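Local coordinates for glycoside hydrolase, GH17 family (Formosa sp. Hel1_33_131, PDB 6FCG), which probably hydrolyses the internal beta-1,3-glucosidic bonds of laminarin, as an endo-acting laminarinase of marine bacteria, at residues I253-F258 against D271-R276; E326-I331 against L415-P420. One frame throughout, in Å; residues are numbered along the deposited sequence.

Contact 1 of 2, residues I253-F258 against D271-R276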
loop_
_atom_site.group_PDB
_atom_site.type_symbol
_atom_site.label_atom_id
_atom_site.label_comp_id
_atom_site.label_asym_id
_atom_site.label_seq_id
_atom_site.Cartn_x
_atom_site.Cartn_y
_atom_site.Cartn_z
ATOM N N ILE A 253 -10.317 -15.401 -13.360
ATOM C CA ILE A 253 -11.067 -14.842 -14.503
ATOM C C ILE A 253 -12.562 -15.223 -14.482
ATOM O O ILE A 253 -13.396 -14.469 -14.969
ATOM C CB ILE A 253 -10.398 -15.141 -15.866
ATOM C CG1 ILE A 253 -9.047 -14.392 -16.090
ATOM C CG2 ILE A 253 -11.296 -14.744 -17.036
ATOM C CD1 ILE A 253 -8.035 -14.286 -14.944
ATOM N N PHE A 254 -12.896 -16.339 -13.840
ATOM C CA PHE A 254 -14.282 -16.846 -13.691
ATOM C C PHE A 254 -15.036 -16.290 -12.476
ATOM O O PHE A 254 -16.238 -16.491 -12.334
ATOM C CB PHE A 254 -14.241 -18.397 -13.577
ATOM C CG PHE A 254 -13.810 -18.890 -12.221
ATOM C CD1 PHE A 254 -14.753 -19.097 -11.213
ATOM C CD2 PHE A 254 -12.467 -19.094 -11.924
ATOM C CE1 PHE A 254 -14.365 -19.519 -9.955
ATOM C CE2 PHE A 254 -12.076 -19.511 -10.656
ATOM C CZ PHE A 254 -13.028 -19.727 -9.676
ATOM N N TRP A 255 -14.317 -15.633 -11.573
ATOM C CA TRP A 255 -14.841 -15.308 -10.240
ATOM C C TRP A 255 -15.134 -13.818 -10.109
ATOM O O TRP A 255 -14.236 -12.986 -10.246
ATOM C CB TRP A 255 -13.811 -15.719 -9.187
ATOM C CG TRP A 255 -14.199 -15.415 -7.785
ATOM C CD1 TRP A 255 -13.603 -14.519 -6.964
ATOM C CD2 TRP A 255 -15.257 -15.993 -7.054
ATOM N NE1 TRP A 255 -14.230 -14.498 -5.776
ATOM C CE2 TRP A 255 -15.258 -15.399 -5.803
ATOM C CE3 TRP A 255 -16.221 -16.949 -7.342
ATOM C CZ2 TRP A 255 -16.184 -15.736 -4.811
ATOM C CZ3 TRP A 255 -17.137 -17.284 -6.368
ATOM C CH2 TRP A 255 -17.119 -16.676 -5.124
ATOM N N GLY A 256 -16.391 -13.499 -9.855
ATOM C CA GLY A 256 -16.795 -12.147 -9.577
ATOM C C GLY A 256 -18.264 -11.890 -9.813
ATOM O O GLY A 256 -19.052 -12.809 -10.040
ATOM N N VAL A 257 -18.623 -10.618 -9.679
ATOM C CA VAL A 257 -19.916 -10.093 -10.120
ATOM C C VAL A 257 -19.569 -9.238 -11.328
ATOM O O VAL A 257 -18.786 -8.283 -11.208
ATOM C CB VAL A 257 -20.580 -9.260 -9.010
ATOM C CG1 VAL A 257 -21.925 -8.733 -9.463
ATOM C CG2 VAL A 257 -20.764 -10.111 -7.768
ATOM N N PHE A 258 -20.121 -9.607 -12.488
ATOM C CA PHE A 258 -19.717 -9.032 -13.793
ATOM C C PHE A 258 -20.850 -8.223 -14.413
ATOM O O PHE A 258 -22.018 -8.646 -14.411
ATOM C CB PHE A 258 -19.295 -10.137 -14.780
ATOM C CG PHE A 258 -18.045 -10.913 -14.372
ATOM C CD1 PHE A 258 -16.780 -10.497 -14.789
ATOM C CD2 PHE A 258 -18.144 -12.067 -13.608
ATOM C CE1 PHE A 258 -15.640 -11.210 -14.435
ATOM C CE2 PHE A 258 -17.021 -12.771 -13.249
ATOM C CZ PHE A 258 -15.760 -12.349 -13.668
ATOM N N ASP A 271 -25.579 -16.718 -6.258
ATOM C CA ASP A 271 -25.968 -17.893 -7.053
ATOM C C ASP A 271 -25.246 -17.967 -8.404
ATOM O O ASP A 271 -24.710 -19.011 -8.764
ATOM C CB ASP A 271 -27.487 -17.942 -7.282
ATOM C CG ASP A 271 -28.275 -18.388 -6.042
ATOM O OD1 ASP A 271 -27.714 -19.102 -5.181
ATOM O OD2 ASP A 271 -29.489 -18.042 -5.947
ATOM N N ILE A 272 -25.229 -16.863 -9.132
ATOM C CA ILE A 272 -24.614 -16.791 -10.468
ATOM C C ILE A 272 -23.121 -16.997 -10.371
ATOM O O ILE A 272 -22.533 -17.698 -11.192
ATOM C CB ILE A 272 -24.912 -15.422 -11.156
ATOM C CG1 ILE A 272 -26.344 -15.407 -11.651
ATOM C CG2 ILE A 272 -23.991 -15.129 -12.339
ATOM C CD1 ILE A 272 -26.897 -14.012 -11.829
ATOM N N ALA A 273 -22.500 -16.357 -9.385
ATOM C CA ALA A 273 -21.058 -16.448 -9.224
ATOM C C ALA A 273 -20.643 -17.872 -8.836
ATOM O O ALA A 273 -19.682 -18.408 -9.399
ATOM C CB ALA A 273 -20.576 -15.460 -8.180
ATOM N N MET A 274 -21.382 -18.458 -7.890
ATOM C CA MET A 274 -21.140 -19.814 -7.469
ATOM C C MET A 274 -21.421 -20.839 -8.570
ATOM O O MET A 274 -20.717 -21.852 -8.654
ATOM C CB MET A 274 -21.923 -20.160 -6.200
ATOM C CG MET A 274 -21.402 -19.478 -4.939
ATOM S SD MET A 274 -19.613 -19.558 -4.724
ATOM C CE MET A 274 -19.425 -21.313 -4.433
ATOM N N ASN A 275 -22.409 -20.587 -9.418
ATOM C CA ASN A 275 -22.594 -21.432 -10.581
ATOM C C ASN A 275 -21.387 -21.431 -11.517
ATOM O O ASN A 275 -21.018 -22.464 -12.064
ATOM C CB ASN A 275 -23.853 -21.068 -11.355
ATOM C CG ASN A 275 -24.169 -22.108 -12.416
ATOM O OD1 ASN A 275 -24.775 -23.140 -12.120
ATOM N ND2 ASN A 275 -23.750 -21.853 -13.654
ATOM N N ARG A 276 -20.756 -20.280 -11.699
ATOM C CA ARG A 276 -19.536 -20.231 -12.499
ATOM C C ARG A 276 -18.416 -21.109 -11.894
ATOM O O ARG A 276 -17.624 -21.694 -12.641
ATOM C CB ARG A 276 -19.053 -18.783 -12.717
ATOM C CG ARG A 276 -19.661 -18.074 -13.927
ATOM C CD ARG A 276 -18.980 -16.721 -14.175
ATOM N NE ARG A 276 -19.300 -15.756 -13.116
ATOM C CZ ARG A 276 -20.332 -14.907 -13.117
ATOM N NH1 ARG A 276 -21.180 -14.845 -14.136
ATOM N NH2 ARG A 276 -20.534 -14.099 -12.076
#
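Arg276 reaches from helix 266-294 of this TIM-barrel glycoside hydrolase to the carbonyl groups of Phe254 and Gly256, so that a helix side chain holds down the irregular chain that leads into strand 257-258. Two hydrogen bonds make the polar half of the contact. NH2 of Arg276 donates to Gly256 O at 2.8 Å. This donor is tilted 35° from the carbonyl plane. NE of Arg276 gives a weak, bent bond to Phe254 O at 3.2 Å. Because the arginine chain bends at chi3, both nitrogens can face the same loop. Glu261 forms a salt bridge with NH2 and also accepts a bond from the backbone N of Phe258, which ties charge and strand together. Flat groups form the second layer: the guanidinium and the Phe258 ring stand nearly perpendicular, 86° apart, with CD2 of Phe258 over one guanidinium face and NH2 of Arg276 at the ring edge. Cut back to an alanine, this position is likely to leave the Phe254 and Gly256 carbonyls without these donors and Glu261 without this cationic partner. Apolar and sulfur contacts complete the interface. The indole of Trp255, its NE1 bonded to Ser321 O, swings back to the helix with CG anti to the backbone N (chi1 179°). Its CZ3 comes within 4.3 Å of CB of Ala273. There it also makes a Met-aromatic contact in which SD of Met274 sits at the edge of the six-membered ring, 3.7 Å from CZ3 of Trp255.

Contact 2 of 2, residues E326-I331 against L415-P420; sequences EYKEAI and LEVELP
Lys328 and Tyr327, neighbours in the first turn of helix 326-342, close on Val417 and the extended chain that follows helix 410-416. These three residues make the packed part. CB of Tyr327 rests against CG2 of Val417 at 3.8 Å. With CG anti to the backbone N (chi1 -176°), the tyrosine ring turns on to meet Phe414, their planes about 55° apart, and CD1 of Ile331 covers one of its faces from a turn further along the helix. Lys328 buries the most surface here; its chain bends at chi3 and chi4 and carries NZ to Glu418 O, a hydrogen bond whose modelled length, 2.5 Å, is too short to be trusted at this resolution. CG1 of Val417 flanks the same ammonium at 3.9 Å from NZ. The looser side begins at Glu418, which starts its side chain away from helix 326-342 and has a long, weak ion pair with Lys322. Leu419 likewise points away, packing on Leu415 of the third subunit. The arrangement is thus a helix of the TIM-barrel enzyme packed on the segment after helix 410-416, whose outer face meets the third subunit, where Glu416 forms a salt bridge with Arg269 of that neighbour.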
loop_
_atom_site.group_PDB
_atom_site.type_symbol
_atom_site.label_atom_id
_atom_site.label_comp_id
_atom_site.label_asym_id
_atom_site.label_seq_id
_atom_site.Cartn_x
_atom_site.Cartn_y
_atom_site.Cartn_z
ATOM N N GLU A 326 -19.688 -20.182 5.244
ATOM C CA GLU A 326 -20.490 -21.401 5.262
ATOM C C GLU A 326 -21.592 -21.460 4.214
ATOM O O GLU A 326 -22.024 -22.565 3.813
ATOM C CB GLU A 326 -21.101 -21.624 6.626
ATOM C CG GLU A 326 -20.057 -21.933 7.691
ATOM C CD GLU A 326 -20.637 -22.247 9.063
ATOM O OE1 GLU A 326 -21.842 -22.581 9.166
ATOM O OE2 GLU A 326 -19.876 -22.171 10.046
ATOM N N TYR A 327 -22.050 -20.288 3.767
ATOM C CA TYR A 327 -23.115 -20.206 2.768
ATOM C C TYR A 327 -22.594 -20.608 1.395
ATOM O O TYR A 327 -23.195 -21.425 0.692
ATOM C CB TYR A 327 -23.710 -18.789 2.745
ATOM C CG TYR A 327 -24.894 -18.579 1.820
ATOM C CD1 TYR A 327 -26.040 -19.369 1.929
ATOM C CD2 TYR A 327 -24.904 -17.552 0.886
ATOM C CE1 TYR A 327 -27.143 -19.163 1.106
ATOM C CE2 TYR A 327 -26.004 -17.337 0.065
ATOM C CZ TYR A 327 -27.118 -18.141 0.184
ATOM O OH TYR A 327 -28.193 -17.922 -0.627
ATOM N N LYS A 328 -21.478 -20.023 0.992
ATOM C CA LYS A 328 -20.908 -20.365 -0.298
ATOM C C LYS A 328 -20.425 -21.804 -0.312
ATOM O O LYS A 328 -20.481 -22.431 -1.356
ATOM C CB LYS A 328 -19.785 -19.413 -0.701
ATOM C CG LYS A 328 -20.283 -18.021 -0.983
ATOM C CD LYS A 328 -19.248 -17.239 -1.747
ATOM C CE LYS A 328 -18.759 -15.997 -1.020
ATOM N NZ LYS A 328 -19.537 -14.797 -0.936
ATOM N N GLU A 329 -19.944 -22.305 0.829
ATOM C CA GLU A 329 -19.562 -23.714 0.947
ATOM C C GLU A 329 -20.751 -24.629 0.667
ATOM O O GLU A 329 -20.627 -25.615 -0.076
ATOM C CB GLU A 329 -18.999 -24.042 2.336
ATOM C CG GLU A 329 -18.654 -25.512 2.500
ATOM C CD GLU A 329 -18.302 -25.884 3.910
ATOM O OE1 GLU A 329 -17.304 -26.587 3.987
ATOM O OE2 GLU A 329 -18.999 -25.521 4.918
ATOM N N ALA A 330 -21.879 -24.314 1.278
ATOM C CA ALA A 330 -23.094 -25.082 1.054
ATOM C C ALA A 330 -23.530 -25.059 -0.415
ATOM O O ALA A 330 -23.874 -26.100 -0.985
ATOM C CB ALA A 330 -24.214 -24.573 1.944
ATOM N N ILE A 331 -23.509 -23.884 -1.028
ATOM C CA ILE A 331 -23.850 -23.786 -2.439
ATOM C C ILE A 331 -22.919 -24.659 -3.301
ATOM O O ILE A 331 -23.377 -25.402 -4.172
ATOM C CB ILE A 331 -23.834 -22.332 -2.928
ATOM C CG1 ILE A 331 -24.989 -21.566 -2.289
ATOM C CG2 ILE A 331 -23.961 -22.277 -4.456
ATOM C CD1 ILE A 331 -24.860 -20.061 -2.405
ATOM N N LEU A 415 -24.972 -11.767 7.678
ATOM C CA LEU A 415 -24.183 -10.581 8.033
ATOM C C LEU A 415 -22.682 -10.786 7.808
ATOM O O LEU A 415 -21.993 -9.868 7.335
ATOM C CB LEU A 415 -24.461 -10.137 9.467
ATOM C CG LEU A 415 -25.852 -9.556 9.762
ATOM C CD1 LEU A 415 -26.003 -9.264 11.254
ATOM C CD2 LEU A 415 -26.116 -8.279 8.972
ATOM N N GLU A 416 -22.189 -11.985 8.128
ATOM C CA GLU A 416 -20.778 -12.303 7.964
ATOM C C GLU A 416 -20.407 -12.586 6.509
ATOM O O GLU A 416 -19.259 -12.391 6.151
ATOM C CB GLU A 416 -20.358 -13.488 8.810
ATOM C CG GLU A 416 -20.660 -13.371 10.292
ATOM C CD GLU A 416 -19.765 -14.267 11.165
ATOM O OE1 GLU A 416 -19.043 -15.080 10.569
ATOM O OE2 GLU A 416 -19.765 -14.202 12.420
ATOM N N VAL A 417 -21.349 -13.021 5.681
ATOM C CA VAL A 417 -21.055 -13.311 4.271
ATOM C C VAL A 417 -20.818 -12.010 3.478
ATOM O O VAL A 417 -21.571 -11.065 3.604
ATOM C CB VAL A 417 -22.223 -14.086 3.584
ATOM C CG1 VAL A 417 -21.936 -14.279 2.107
ATOM C CG2 VAL A 417 -22.485 -15.460 4.193
ATOM N N GLU A 418 -19.751 -11.993 2.673
ATOM C CA GLU A 418 -19.482 -10.908 1.743
ATOM C C GLU A 418 -19.781 -11.354 0.324
ATOM O O GLU A 418 -19.800 -12.540 0.040
ATOM C CB GLU A 418 -18.033 -10.458 1.879
ATOM C CG GLU A 418 -17.708 -9.992 3.300
ATOM C CD GLU A 418 -16.389 -9.270 3.430
ATOM O OE1 GLU A 418 -15.672 -9.636 4.377
ATOM O OE2 GLU A 418 -16.054 -8.388 2.615
ATOM N N LEU A 419 -20.040 -10.389 -0.556
ATOM C CA LEU A 419 -20.242 -10.675 -1.982
ATOM C C LEU A 419 -18.922 -10.830 -2.718
ATOM O O LEU A 419 -17.901 -10.298 -2.290
ATOM C CB LEU A 419 -21.077 -9.600 -2.688
ATOM C CG LEU A 419 -22.560 -9.728 -2.338
ATOM C CD1 LEU A 419 -22.948 -8.685 -1.310
ATOM C CD2 LEU A 419 -23.422 -9.579 -3.570
ATOM N N PRO A 420 -18.947 -11.548 -3.852
ATOM C CA PRO A 420 -17.736 -11.608 -4.658
ATOM C C PRO A 420 -17.352 -10.213 -5.164
ATOM O O PRO A 420 -18.204 -9.343 -5.259
ATOM C CB PRO A 420 -18.124 -12.522 -5.813
ATOM C CG PRO A 420 -19.311 -13.299 -5.337
ATOM C CD PRO A 420 -20.021 -12.418 -4.374
#

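In the fold
Both contacts lie on one side of the chain, 21 to 22 Å from its centre, so neither belongs to the middle of the barrel; their own centres are 13 Å apart. Contact 1 is partly buried and the larger, and contact 2 is a smaller, buried one. Each lets a helix grip irregular chain by a basic side chain, but the arginine of contact 1 serves two carbonyls and a salt bridge, whereas the lysine of contact 2 serves a single carbonyl. They join directly where Trp255 packs on Lys328, Met274 on Ile331 and Ala273 on Pro420. Beyond Pro420 the chain forms strand 422-423, which pairs in parallel with strand 257-258.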